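Local coordinates for protein acetyltransferase, GNAT family (Streptococcus agalactiae 2603V/R, PDB 2PC1) that probably transfers an acyl group, most likely acetyl from acetyl-coenzyme A, to an acceptor molecule, at residues 83-96 / 109-123. Residues are numbered along the deposited sequence; the frame is centred on the assembly and turned at random. Where two conformers were deposited one is given.
With SO4 (sulfate ion), chain B.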
ATOM      1  N   ALA A  83      -5.077 -12.816   1.702  1.00 15.15           N
ATOM      2  CA  ALA A  83      -3.661 -12.845   1.410  1.00 15.31           C
ATOM      3  C   ALA A  83      -2.962 -11.485   1.402  1.00 15.70           C
ATOM      4  O   ALA A  83      -1.746 -11.389   1.566  1.00 16.45           O
ATOM      5  CB  ALA A  83      -3.458 -13.508   0.076  1.00 16.35           C
ATOM      6  N   THR A  84      -3.697 -10.418   1.105  1.00 11.26           N
ATOM      7  CA  THR A  84      -3.115  -9.103   0.965  1.00 11.30           C
ATOM      8  C   THR A  84      -4.096  -8.079   1.526  1.00 10.75           C
ATOM      9  O   THR A  84      -5.292  -8.290   1.552  1.00 10.67           O
ATOM     10  CB  THR A  84      -2.828  -8.738  -0.495  1.00 11.23           C
ATOM     11  OG1 THR A  84      -4.053  -8.737  -1.249  1.00 12.73           O
ATOM     12  CG2 THR A  84      -1.858  -9.721  -1.157  1.00 13.56           C
ATOM     13  N   TYR A  85      -3.542  -6.942   1.893  1.00 10.03           N
ATOM     14  CA  TYR A  85      -4.285  -5.798   2.412  1.00 10.40           C
ATOM     15  C   TYR A  85      -3.664  -4.522   1.917  1.00  9.70           C
ATOM     16  O   TYR A  85      -2.427  -4.436   1.817  1.00 11.12           O
ATOM     17  CB  TYR A  85      -4.243  -5.803   3.945  1.00 10.17           C
ATOM     18  CG  TYR A  85      -4.953  -4.611   4.539  1.00 10.58           C
ATOM     19  CD1 TYR A  85      -6.299  -4.661   4.741  1.00  9.09           C
ATOM     20  CD2 TYR A  85      -4.275  -3.445   4.878  1.00 10.48           C
ATOM     21  CE1 TYR A  85      -6.975  -3.580   5.273  1.00 10.19           C
ATOM     22  CE2 TYR A  85      -4.939  -2.361   5.404  1.00 10.12           C
ATOM     23  CZ  TYR A  85      -6.279  -2.431   5.575  1.00 10.30           C
ATOM     24  OH  TYR A  85      -6.993  -1.358   6.107  1.00 11.78           O
ATOM     25  N   ALA A  86      -4.477  -3.518   1.639  1.00 10.23           N
ATOM     26  CA  ALA A  86      -3.992  -2.153   1.473  1.00 10.32           C
ATOM     27  C   ALA A  86      -5.103  -1.195   1.773  1.00 10.29           C
ATOM     28  O   ALA A  86      -6.277  -1.524   1.607  1.00 11.59           O
ATOM     29  CB  ALA A  86      -3.509  -1.905   0.098  1.00 11.26           C
ATOM     30  N   ALA A  87      -4.721   0.000   2.200  1.00 10.61           N
ATOM     31  CA  ALA A  87      -5.648   1.110   2.295  1.00 10.20           C
ATOM     32  C   ALA A  87      -5.511   1.972   1.048  1.00 11.38           C
ATOM     33  O   ALA A  87      -4.383   2.297   0.649  1.00 12.75           O
ATOM     34  CB  ALA A  87      -5.342   1.949   3.519  1.00 11.86           C
ATOM     35  N   VAL A  88      -6.614   2.353   0.459  1.00 10.57           N
ATOM     36  CA  VAL A  88      -6.662   3.151  -0.766  1.00  9.49           C
ATOM     37  C   VAL A  88      -7.452   4.407  -0.423  1.00 11.19           C
ATOM     38  O   VAL A  88      -8.629   4.326  -0.052  1.00 12.84           O
ATOM     39  CB  VAL A  88      -7.347   2.384  -1.909  1.00 11.89           C
ATOM     40  CG1 VAL A  88      -7.410   3.249  -3.153  1.00 13.85           C
ATOM     41  CG2 VAL A  88      -6.614   1.091  -2.181  1.00 12.58           C
ATOM     42  N   ILE A  89      -6.809   5.569  -0.561  1.00 10.65           N
ATOM     43  CA  ILE A  89      -7.439   6.826  -0.197  1.00 11.44           C
ATOM     44  C   ILE A  89      -7.458   7.758  -1.400  1.00 11.79           C
ATOM     45  O   ILE A  89      -6.419   8.006  -2.020  1.00 10.62           O
ATOM     46  CB  ILE A  89      -6.667   7.504   0.936  1.00 12.74           C
ATOM     47  CG1 ILE A  89      -6.568   6.571   2.153  1.00 14.43           C
ATOM     48  CG2 ILE A  89      -7.359   8.805   1.325  1.00 14.65           C
ATOM     49  CD1 ILE A  89      -5.800   7.144   3.325  1.00 18.56           C
ATOM     50  N   ASP A  90      -8.643   8.269  -1.717  1.00 11.23           N
ATOM     51  CA  ASP A  90      -8.844   9.227  -2.782  1.00 11.99           C
ATOM     52  C   ASP A  90      -8.864  10.600  -2.151  1.00 11.94           C
ATOM     53  O   ASP A  90      -9.775  10.942  -1.417  1.00 14.18           O
ATOM     54  CB  ASP A  90     -10.188   8.914  -3.468  1.00 12.98           C
ATOM     55  CG  ASP A  90     -10.532   9.816  -4.628  1.00 13.87           C
ATOM     56  OD1 ASP A  90      -9.726  10.660  -5.056  1.00 14.00           O
ATOM     57  OD2 ASP A  90     -11.691   9.674  -5.117  1.00 16.44           O
ATOM     58  N   GLY A  91      -7.878  11.420  -2.470  1.00 12.79           N
ATOM     59  CA  GLY A  91      -7.820  12.763  -1.921  1.00 14.45           C
ATOM     60  C   GLY A  91      -6.396  13.262  -1.932  1.00 12.76           C
ATOM     61  O   GLY A  91      -5.661  12.990  -2.852  1.00 12.86           O
ATOM     62  N   HIS A  92      -6.001  13.943  -0.872  1.00 11.96           N
ATOM     63  CA  HIS A  92      -4.750  14.659  -0.814  1.00 12.69           C
ATOM     64  C   HIS A  92      -3.955  14.253   0.426  1.00 13.61           C
ATOM     65  O   HIS A  92      -4.527  14.108   1.509  1.00 14.23           O
ATOM     66  CB  HIS A  92      -5.039  16.143  -0.753  1.00 12.45           C
ATOM     67  CG  HIS A  92      -3.833  16.999  -0.926  1.00 14.72           C
ATOM     68  ND1 HIS A  92      -3.248  17.204  -2.154  1.00 13.70           N
ATOM     69  CD2 HIS A  92      -3.100  17.701  -0.033  1.00 15.54           C
ATOM     70  CE1 HIS A  92      -2.215  18.012  -2.006  1.00 15.48           C
ATOM     71  NE2 HIS A  92      -2.098  18.317  -0.725  1.00 15.23           N
ATOM     72  N   GLU A  93      -2.643  14.100   0.257  1.00 13.76           N
ATOM     73  CA  GLU A  93      -1.724  13.882   1.380  0.50 14.79           C
ATOM     74  C   GLU A  93      -0.925  15.133   1.609  1.00 14.04           C
ATOM     75  O   GLU A  93      -0.125  15.530   0.787  1.00 12.82           O
ATOM     76  CB  GLU A  93      -0.757  12.738   1.103  0.50 15.26           C
ATOM     77  CG  GLU A  93      -1.340  11.363   1.234  0.50 18.73           C
ATOM     78  CD  GLU A  93      -1.818  11.035   2.646  0.50 22.37           C
ATOM     79  OE1 GLU A  93      -1.363  11.666   3.640  0.50 20.42           O
ATOM     80  OE2 GLU A  93      -2.657  10.125   2.749  0.50 23.72           O
ATOM     81  N   GLU A  94      -1.156  15.798   2.736  1.00 15.48           N
ATOM     82  CA  GLU A  94      -0.482  17.065   2.967  1.00 16.07           C
ATOM     83  C   GLU A  94       1.044  16.943   2.906  1.00 13.33           C
ATOM     84  O   GLU A  94       1.722  17.808   2.372  1.00 14.44           O
ATOM     85  CB  GLU A  94      -0.882  17.673   4.322  1.00 18.10           C
ATOM     86  CG  GLU A  94      -2.394  17.864   4.522  1.00 31.07           C
ATOM     87  CD  GLU A  94      -3.040  18.802   3.517  1.00 37.27           C
ATOM     88  OE1 GLU A  94      -2.455  19.862   3.211  1.00 43.51           O
ATOM     89  OE2 GLU A  94      -4.157  18.480   3.046  1.00 45.37           O
ATOM     90  N   VAL A  95       1.573  15.856   3.450  1.00 13.88           N
ATOM     91  CA  VAL A  95       3.026  15.699   3.519  0.50 15.26           C
ATOM     92  C   VAL A  95       3.635  15.572   2.114  1.00 13.38           C
ATOM     93  O   VAL A  95       4.796  15.881   1.899  1.00 12.12           O
ATOM     94  CB  VAL A  95       3.408  14.517   4.449  0.50 16.62           C
ATOM     95  CG1 VAL A  95       4.895  14.166   4.362  0.50 21.50           C
ATOM     96  CG2 VAL A  95       3.040  14.886   5.882  0.50 20.62           C
ATOM     97  N   TYR A  96       2.851  15.110   1.146  1.00 10.74           N
ATOM     98  CA  TYR A  96       3.325  15.012  -0.231  1.00  9.50           C
ATOM     99  C   TYR A  96       3.619  16.375  -0.851  1.00 10.33           C
ATOM    100  O   TYR A  96       4.420  16.487  -1.780  1.00 11.60           O
ATOM    101  CB  TYR A  96       2.329  14.230  -1.102  1.00 10.87           C
ATOM    102  CG  TYR A  96       2.345  12.743  -0.920  1.00 10.32           C
ATOM    103  CD1 TYR A  96       3.146  12.099   0.030  1.00 11.49           C
ATOM    104  CD2 TYR A  96       1.523  11.941  -1.698  1.00 12.43           C
ATOM    105  CE1 TYR A  96       3.152  10.705   0.167  1.00 12.85           C
ATOM    106  CE2 TYR A  96       1.512  10.578  -1.541  1.00 12.43           C
ATOM    107  CZ  TYR A  96       2.324   9.956  -0.635  1.00 13.29           C
ATOM    108  OH  TYR A  96       2.254   8.574  -0.558  1.00 15.45           O
ATOM    109  N   HIS A 109      -3.954  18.140  -6.975  1.00 13.34           N
ATOM    110  CA  HIS A 109      -4.267  18.025  -5.563  1.00 11.37           C
ATOM    111  C   HIS A 109      -4.884  16.680  -5.209  1.00 12.52           C
ATOM    112  O   HIS A 109      -4.699  16.184  -4.113  1.00 11.86           O
ATOM    113  CB  HIS A 109      -5.273  19.127  -5.216  1.00 12.64           C
ATOM    114  CG  HIS A 109      -5.604  19.225  -3.766  1.00 11.22           C
ATOM    115  ND1 HIS A 109      -4.867  19.995  -2.894  1.00 16.09           N
ATOM    116  CD2 HIS A 109      -6.570  18.636  -3.028  1.00 12.40           C
ATOM    117  CE1 HIS A 109      -5.383  19.893  -1.684  1.00 14.02           C
ATOM    118  NE2 HIS A 109      -6.415  19.072  -1.735  1.00 16.12           N
ATOM    119  N   ARG A 110      -5.637  16.088  -6.119  1.00 12.62           N
ATOM    120  CA  ARG A 110      -6.431  14.906  -5.794  1.00 11.69           C
ATOM    121  C   ARG A 110      -5.866  13.716  -6.519  1.00 12.68           C
ATOM    122  O   ARG A 110      -5.646  13.768  -7.725  1.00 14.28           O
ATOM    123  CB  ARG A 110      -7.863  15.102  -6.247  1.00 10.70           C
ATOM    124  CG  ARG A 110      -8.728  13.902  -6.059  1.00 12.97           C
ATOM    125  CD  ARG A 110     -10.086  14.114  -6.652  1.00 13.91           C
ATOM    126  NE  ARG A 110     -10.941  12.997  -6.326  1.00 15.44           N
ATOM    127  CZ  ARG A 110     -12.211  12.911  -6.687  1.00 17.03           C
ATOM    128  NH1 ARG A 110     -12.767  13.894  -7.377  1.00 17.63           N
ATOM    129  NH2 ARG A 110     -12.916  11.860  -6.348  1.00 16.76           N
ATOM    130  N   TYR A 111      -5.586  12.656  -5.782  1.00 10.06           N
ATOM    131  CA  TYR A 111      -5.004  11.434  -6.364  1.00 11.37           C
ATOM    132  C   TYR A 111      -5.372  10.248  -5.494  1.00 11.44           C
ATOM    133  O   TYR A 111      -5.972  10.416  -4.463  1.00 11.06           O
ATOM    134  CB  TYR A 111      -3.473  11.600  -6.554  1.00 10.23           C
ATOM    135  CG  TYR A 111      -2.807  12.294  -5.401  1.00  9.55           C
ATOM    136  CD1 TYR A 111      -2.520  11.619  -4.229  1.00  9.18           C
ATOM    137  CD2 TYR A 111      -2.473  13.638  -5.472  1.00  9.79           C
ATOM    138  CE1 TYR A 111      -1.961  12.282  -3.143  1.00  9.80           C
ATOM    139  CE2 TYR A 111      -1.935  14.295  -4.407  1.00  9.96           C
ATOM    140  CZ  TYR A 111      -1.644  13.596  -3.255  1.00 10.60           C
ATOM    141  OH  TYR A 111      -1.096  14.261  -2.178  1.00 10.58           O
ATOM    142  N   LEU A 112      -5.016   9.063  -5.940  1.00  9.85           N
ATOM    143  CA  LEU A 112      -5.182   7.839  -5.141  1.00  9.88           C
ATOM    144  C   LEU A 112      -3.874   7.486  -4.511  1.00 11.29           C
ATOM    145  O   LEU A 112      -2.858   7.447  -5.191  1.00 12.54           O
ATOM    146  CB  LEU A 112      -5.664   6.693  -6.032  1.00 11.91           C
ATOM    147  CG  LEU A 112      -7.090   6.834  -6.513  1.00 13.02           C
ATOM    148  CD1 LEU A 112      -7.368   5.831  -7.615  1.00 16.82           C
ATOM    149  CD2 LEU A 112      -8.076   6.619  -5.374  1.00 16.65           C
ATOM    150  N   THR A 113      -3.890   7.229  -3.224  1.00  9.96           N
ATOM    151  CA  THR A 113      -2.696   6.822  -2.522  0.50  9.72           C
ATOM    152  C   THR A 113      -2.926   5.455  -1.889  1.00 11.52           C
ATOM    153  O   THR A 113      -4.006   5.184  -1.374  1.00 11.72           O
ATOM    154  CB  THR A 113      -2.295   7.856  -1.423  0.50 11.00           C
ATOM    155  OG1 THR A 113      -2.290   9.182  -1.989  0.50  7.11           O
ATOM    156  CG2 THR A 113      -0.916   7.535  -0.863  0.50  7.68           C
ATOM    157  N   PHE A 114      -1.916   4.605  -1.937  1.00 10.22           N
ATOM    158  CA  PHE A 114      -1.956   3.328  -1.256  1.00 11.30           C
ATOM    159  C   PHE A 114      -1.094   3.407  -0.026  1.00 12.22           C
ATOM    160  O   PHE A 114       0.040   3.838  -0.118  1.00 13.71           O
ATOM    161  CB  PHE A 114      -1.413   2.182  -2.137  1.00 11.29           C
ATOM    162  CG  PHE A 114      -2.167   1.927  -3.426  1.00 10.77           C
ATOM    163  CD1 PHE A 114      -3.408   2.462  -3.716  1.00 10.48           C
ATOM    164  CD2 PHE A 114      -1.564   1.126  -4.400  1.00 12.43           C
ATOM    165  CE1 PHE A 114      -4.030   2.188  -4.924  1.00 11.10           C
ATOM    166  CE2 PHE A 114      -2.195   0.848  -5.604  1.00 13.25           C
ATOM    167  CZ  PHE A 114      -3.410   1.369  -5.868  1.00 10.85           C
ATOM    168  N   HIS A 115      -1.623   2.955   1.110  1.00 12.05           N
ATOM    169  CA  HIS A 115      -0.897   2.894   2.369  1.00 12.88           C
ATOM    170  C   HIS A 115      -1.086   1.512   2.973  1.00 12.98           C
ATOM    171  O   HIS A 115      -1.991   0.764   2.579  1.00 11.83           O
ATOM    172  CB  HIS A 115      -1.476   3.887   3.389  1.00 14.85           C
ATOM    173  CG  HIS A 115      -1.509   5.319   2.946  1.00 18.95           C
ATOM    174  ND1 HIS A 115      -0.427   6.153   3.057  1.00 29.92           N
ATOM    175  CD2 HIS A 115      -2.530   6.079   2.482  1.00 28.65           C
ATOM    176  CE1 HIS A 115      -0.768   7.365   2.651  1.00 19.62           C
ATOM    177  NE2 HIS A 115      -2.039   7.344   2.287  1.00 29.01           N
ATOM    178  N   ARG A 116      -0.263   1.189   3.958  1.00 12.31           N
ATOM    179  CA  ARG A 116      -0.486   0.021   4.807  1.00 11.83           C
ATOM    180  C   ARG A 116      -0.574  -1.258   3.991  1.00 12.18           C
ATOM    181  O   ARG A 116      -1.405  -2.132   4.240  1.00 14.39           O
ATOM    182  CB  ARG A 116      -1.695   0.226   5.723  1.00 12.24           C
ATOM    183  CG  ARG A 116      -1.402   1.288   6.752  1.00 14.32           C
ATOM    184  CD  ARG A 116      -2.590   1.638   7.627  1.00 13.86           C
ATOM    185  NE  ARG A 116      -3.650   2.393   6.948  1.00 12.53           N
ATOM    186  CZ  ARG A 116      -3.572   3.682   6.654  1.00 14.81           C
ATOM    187  NH1 ARG A 116      -2.460   4.359   6.875  1.00 15.07           N
ATOM    188  NH2 ARG A 116      -4.615   4.291   6.105  1.00 13.73           N
ATOM    189  N   ILE A 117       0.288  -1.378   2.996  1.00 12.32           N
ATOM    190  CA  ILE A 117       0.298  -2.529   2.139  1.00 12.15           C
ATOM    191  C   ILE A 117       0.950  -3.697   2.859  1.00 13.42           C
ATOM    192  O   ILE A 117       2.089  -3.617   3.294  1.00 13.73           O
ATOM    193  CB  ILE A 117       1.038  -2.243   0.826  1.00 12.66           C
ATOM    194  CG1 ILE A 117       0.339  -1.122   0.051  1.00 13.63           C
ATOM    195  CG2 ILE A 117       1.096  -3.516  -0.037  1.00 14.08           C
ATOM    196  CD1 ILE A 117       1.164  -0.552  -1.064  1.00 14.38           C
ATOM    197  N   ALA A 118       0.229  -4.799   2.970  1.00 13.65           N
ATOM    198  CA  ALA A 118       0.743  -5.983   3.626  1.00 14.51           C
ATOM    199  C   ALA A 118       0.489  -7.150   2.728  1.00 15.87           C
ATOM    200  O   ALA A 118      -0.631  -7.392   2.280  1.00 13.67           O
ATOM    201  CB  ALA A 118       0.088  -6.183   4.954  1.00 13.78           C
ATOM    202  N   ILE A 119       1.549  -7.877   2.436  1.00 19.39           N
ATOM    203  CA  ILE A 119       1.505  -8.890   1.407  1.00 20.72           C
ATOM    204  C   ILE A 119       1.980 -10.142   2.078  1.00 21.93           C
ATOM    205  O   ILE A 119       3.097 -10.185   2.612  1.00 21.24           O
ATOM    206  CB  ILE A 119       2.436  -8.583   0.232  1.00 20.29           C
ATOM    207  CG1 ILE A 119       2.159  -7.184  -0.355  1.00 21.00           C
ATOM    208  CG2 ILE A 119       2.299  -9.683  -0.818  1.00 22.67           C
ATOM    209  CD1 ILE A 119       0.763  -6.956  -0.926  1.00 22.11           C
ATOM    210  N   SER A 120       1.121 -11.138   2.104  1.00 22.15           N
ATOM    211  CA  SER A 120       1.488 -12.422   2.689  1.00 20.12           C
ATOM    212  C   SER A 120       2.775 -12.948   2.094  1.00 23.44           C
ATOM    213  O   SER A 120       2.991 -12.832   0.900  1.00 22.52           O
ATOM    214  CB  SER A 120       0.395 -13.462   2.446  1.00 18.69           C
ATOM    215  OG  SER A 120       0.786 -14.722   3.000  1.00 21.64           O
ATOM    216  N   ASN A 121       3.605 -13.555   2.934  1.00 25.62           N
ATOM    217  CA  ASN A 121       4.776 -14.324   2.459  1.00 29.73           C
ATOM    218  C   ASN A 121       4.525 -15.847   2.503  1.00 32.30           C
ATOM    219  O   ASN A 121       5.343 -16.633   2.016  1.00 32.55           O
ATOM    220  CB  ASN A 121       6.001 -13.995   3.297  1.00 30.15           C
ATOM    221  CG  ASN A 121       5.709 -14.063   4.764  1.00 35.21           C
ATOM    222  OD1 ASN A 121       5.159 -15.058   5.251  1.00 35.51           O
ATOM    223  ND2 ASN A 121       6.003 -12.983   5.473  1.00 35.17           N
ATOM    224  N   GLN A 122       3.435 -16.257   3.156  1.00 35.62           N
ATOM    225  CA  GLN A 122       2.884 -17.607   3.033  1.00 38.48           C
ATOM    226  C   GLN A 122       2.334 -17.755   1.622  1.00 40.38           C
ATOM    227  O   GLN A 122       2.158 -18.862   1.110  1.00 39.22           O
ATOM    228  CB  GLN A 122       1.761 -17.821   4.052  1.00 37.09           C
ATOM    229  N   PHE A 123       2.000 -16.606   1.032  1.00 43.90           N
ATOM    230  CA  PHE A 123       1.902 -16.452  -0.409  1.00 45.23           C
ATOM    231  C   PHE A 123       3.069 -15.538  -0.878  1.00 46.09           C
ATOM    232  O   PHE A 123       2.857 -14.381  -1.209  1.00 47.09           O
ATOM    233  CB  PHE A 123       0.566 -15.796  -0.759  1.00 44.43           C
ATOM    234  CG  PHE A 123      -0.657 -16.614  -0.416  1.00 38.59           C
ATOM    235  CD1 PHE A 123      -1.176 -17.512  -1.334  1.00 38.03           C
ATOM    236  CD2 PHE A 123      -1.331 -16.426   0.779  1.00 30.19           C
ATOM    237  CE1 PHE A 123      -2.323 -18.234  -1.051  1.00 37.88           C
ATOM    238  CE2 PHE A 123      -2.483 -17.138   1.070  1.00 39.27           C
ATOM    239  CZ  PHE A 123      -2.977 -18.048   0.149  1.00 36.65           C
TER
HETATM  240  S   SO4 B 183       2.713   2.938   5.476  1.00 21.48           S
HETATM  241  O1  SO4 B 183       1.902   1.782   5.770  1.00 33.82           O
HETATM  242  O2  SO4 B 183       2.802   3.088   4.027  1.00 46.73           O
HETATM  243  O3  SO4 B 183       2.164   4.146   6.062  1.00 37.05           O
HETATM  244  O4  SO4 B 183       4.051   2.683   6.003  1.00 25.08           O
HETATM  245  O   HOH W   1      -4.742  10.294  -1.716  1.00 12.52           O
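Tyr111 lays its ring over Gly91, its hydrogen-bonded partner across the strands, with Gly91 O 3.6 Å above the ring plane near its centre; its OH accepts the backbone N-H of Glu93 (Glu93 N to Tyr111 OH, 2.9 Å). A chi1 of 41°, with CG between backbone N and carbonyl carbon, folds the ring over in this way. Glycine suits position 91 because its backbone angles would jam a CB against the preceding carbonyl. Flat imidazoles stack, offset and 3° from parallel: His109 lies on one face of His92, Tyr111 OH over the opposite face toward its rim, while His92 ND1 donates in its ring plane to His109 O at 2.6 Å. On the other side of the sheet, extended Arg110 grips Asp90 side-on in a salt bridge, NE to OD1 and NH2 to OD2, both near-straight; charged groups suit this exposed strand end. These antiparallel neighbours, 81-91 and 111-119, are central strands of the GNAT fold, and a beta bulge between Tyr85 and Ala87 shifts their register where the second strand turns its corner at Arg116. The bent Arg116 chain brings NH2 obliquely to 3.6 Å from Ala87 CB, a methyl small enough to admit it; NE forms a salt bridge with Asp67, and Arg116 N donates to a sulfate ion, probably from the crystallisation liquor. Branched Val88 lies beside Phe114 on the Asp90 face, CG2 to CD1 3.8 Å; on the opposite face Ile89 crosses His115 at about a right angle, CD1 to CD2 3.5 Å.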